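Putative ArsC family related protein (Bacteroides fragilis, PDB 3GKX) is of unknown function but belongs to the ArsC family, with a thioredoxin-like fold related to that of arsenate reductases. Local coordinates at residues S15-A20 against K97-V102. Residues are numbered along the deposited sequence; the frame is centred on the assembly and turned at random. Where two conformers were deposited one is given.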
loop_
_atom_site.group_PDB
_atom_site.type_symbol
_atom_site.label_atom_id
_atom_site.label_comp_id
_atom_site.label_asym_id
_atom_site.label_seq_id
_atom_site.Cartn_x
_atom_site.Cartn_y
_atom_site.Cartn_z
ATOM N N SER B 15 -16.556 -16.900 4.680
ATOM C CA SER B 15 -16.016 -18.048 3.945
ATOM C C SER B 15 -14.508 -17.969 3.683
ATOM O O SER B 15 -13.825 -18.999 3.597
ATOM C CB SER B 15 -16.775 -18.174 2.615
ATOM O OG SER B 15 -15.905 -18.462 1.535
ATOM N N THR B 16 -14.010 -16.746 3.517
ATOM C CA THR B 16 -12.581 -16.490 3.331
ATOM C C THR B 16 -11.886 -16.693 4.682
ATOM O O THR B 16 -10.786 -17.244 4.739
ATOM C CB THR B 16 -12.309 -15.060 2.753
ATOM O OG1 THR B 16 -12.946 -14.928 1.472
ATOM C CG2 THR B 16 -10.829 -14.800 2.575
ATOM N N CYS B 17 -12.558 -16.304 5.763
ATOM C CA CYS B 17 -12.003 -16.444 7.116
ATOM C C CYS B 17 -11.729 -17.900 7.457
ATOM O O CYS B 17 -10.596 -18.267 7.787
ATOM C CB CYS B 17 -12.927 -15.797 8.138
ATOM S SG CYS B 17 -12.762 -14.006 8.064
ATOM N N GLN B 18 -12.764 -18.729 7.333
ATOM C CA GLN B 18 -12.665 -20.165 7.574
ATOM C C GLN B 18 -11.466 -20.773 6.853
ATOM O O GLN B 18 -10.679 -21.507 7.460
ATOM C CB GLN B 18 -13.956 -20.826 7.114
ATOM C CG GLN B 18 -15.185 -20.056 7.573
ATOM C CD GLN B 18 -16.478 -20.581 6.996
ATOM O OE1 GLN B 18 -16.609 -20.783 5.783
ATOM N NE2 GLN B 18 -17.458 -20.791 7.867
ATOM N N LYS B 19 -11.330 -20.445 5.564
ATOM C CA LYS B 19 -10.193 -20.878 4.746
ATOM C C LYS B 19 -8.855 -20.464 5.402
ATOM O O LYS B 19 -7.970 -21.296 5.584
ATOM C CB LYS B 19 -10.316 -20.321 3.311
ATOM C CG LYS B 19 -11.319 -21.069 2.407
ATOM C CD LYS B 19 -11.751 -20.209 1.212
ATOM C CE LYS B 19 -12.020 -21.036 -0.026
ATOM N NZ LYS B 19 -10.828 -21.240 -0.909
ATOM N N ALA B 20 -8.733 -19.192 5.782
ATOM C CA ALA B 20 -7.500 -18.650 6.375
ATOM C C ALA B 20 -7.154 -19.357 7.660
ATOM O O ALA B 20 -5.982 -19.707 7.893
ATOM C CB ALA B 20 -7.657 -17.154 6.663
ATOM N N LYS B 97 -12.156 -4.962 6.106
ATOM C CA LYS B 97 -11.750 -6.191 5.421
ATOM C C LYS B 97 -11.362 -7.298 6.424
ATOM O O LYS B 97 -10.741 -7.020 7.463
ATOM C CB LYS B 97 -10.574 -5.893 4.499
ATOM C CG LYS B 97 -10.164 -7.053 3.602
ATOM C CD LYS B 97 -11.017 -7.084 2.341
ATOM C CE LYS B 97 -10.422 -8.023 1.308
ATOM N NZ LYS B 97 -10.816 -9.444 1.527
ATOM N N ARG B 98 -11.708 -8.537 6.095
ATOM C CA ARG B 98 -11.381 -9.691 6.932
ATOM C C ARG B 98 -11.068 -10.916 6.076
ATOM O O ARG B 98 -11.575 -11.039 4.969
ATOM C CB ARG B 98 -12.533 -10.003 7.886
ATOM C CG ARG B 98 -13.727 -10.570 7.178
ATOM C CD ARG B 98 -14.999 -10.068 7.763
ATOM N NE ARG B 98 -16.128 -10.657 7.054
ATOM C CZ ARG B 98 -17.344 -10.130 7.010
ATOM N NH1 ARG B 98 -17.593 -8.997 7.641
ATOM N NH2 ARG B 98 -18.306 -10.749 6.345
ATOM N N PRO B 99 -10.205 -11.815 6.581
ATOM C CA PRO B 99 -9.543 -11.654 7.885
ATOM C C PRO B 99 -8.366 -10.675 7.781
ATOM O O PRO B 99 -7.987 -10.284 6.660
ATOM C CB PRO B 99 -9.071 -13.071 8.212
ATOM C CG PRO B 99 -8.746 -13.661 6.901
ATOM C CD PRO B 99 -9.719 -13.023 5.875
ATOM N N LEU B 100 -7.859 -10.251 8.938
ATOM C CA LEU B 100 -6.600 -9.508 9.075
ATOM C C LEU B 100 -5.742 -10.315 9.999
ATOM O O LEU B 100 -6.267 -10.902 10.965
ATOM C CB LEU B 100 -6.811 -8.154 9.758
ATOM C CG LEU B 100 -7.717 -7.207 9.024
ATOM C CD1 LEU B 100 -7.770 -5.797 9.680
ATOM C CD2 LEU B 100 -7.175 -7.156 7.603
ATOM N N VAL B 101 -4.434 -10.327 9.745
ATOM C CA VAL B 101 -3.438 -10.886 10.664
ATOM C C VAL B 101 -2.428 -9.777 10.966
ATOM O O VAL B 101 -1.976 -9.079 10.065
ATOM C CB VAL B 101 -2.726 -12.135 10.093
ATOM C CG1 VAL B 101 -1.721 -12.709 11.100
ATOM C CG2 VAL B 101 -3.710 -13.190 9.781
ATOM N N VAL B 102 -2.109 -9.606 12.237
ATOM C CA VAL B 102 -1.234 -8.542 12.711
ATOM C C VAL B 102 -0.068 -9.251 13.421
ATOM O O VAL B 102 -0.301 -10.097 14.302
ATOM C CB VAL B 102 -2.004 -7.627 13.715
ATOM C CG1 VAL B 102 -1.115 -6.557 14.333
ATOM C CG2 VAL B 102 -3.203 -7.013 13.051
#
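P99 packs its ring against three side chains of the first turns of helix 15-26, T16, C17 and A20, in the thioredoxin-like fold of the ArsC family. The peptide bond before P99 is cis, the cis-proline that thioredoxin-fold proteins place beside the start of this helix, just ahead of strand 100-102. The three side chains meet the ring from different directions. The thiol of C17 sits over one face, with SG 3.8 Å from P99 CB and 3.7 Å from P99 N, so that sulfur and cis peptide are in van der Waals contact. T16 and A20 come instead at the ring's edge. The CG2 methyl of T16 reaches CD of P99 at 3.9 Å, the two side chains crossing at about a right angle; chi1 of -60° sets this methyl anti to the backbone N and brings it to the proline. A20, one helical turn further on, puts its CB 3.7 Å from CG of P99. C17 is the second cysteine of a C14/C17 CxxC pattern at the helix start, which is consistent with a thioredoxin-type site, though a redox role is unproven here. F8 of strand 7-10 and W116 of helix 113-116 also touch P99, while F111 packs on T16 and A20. R98 touches the same sulfur with its aliphatic stem, from a direction roughly at right angles to that of the ring, its CG lying 3.7 Å from C17 SG.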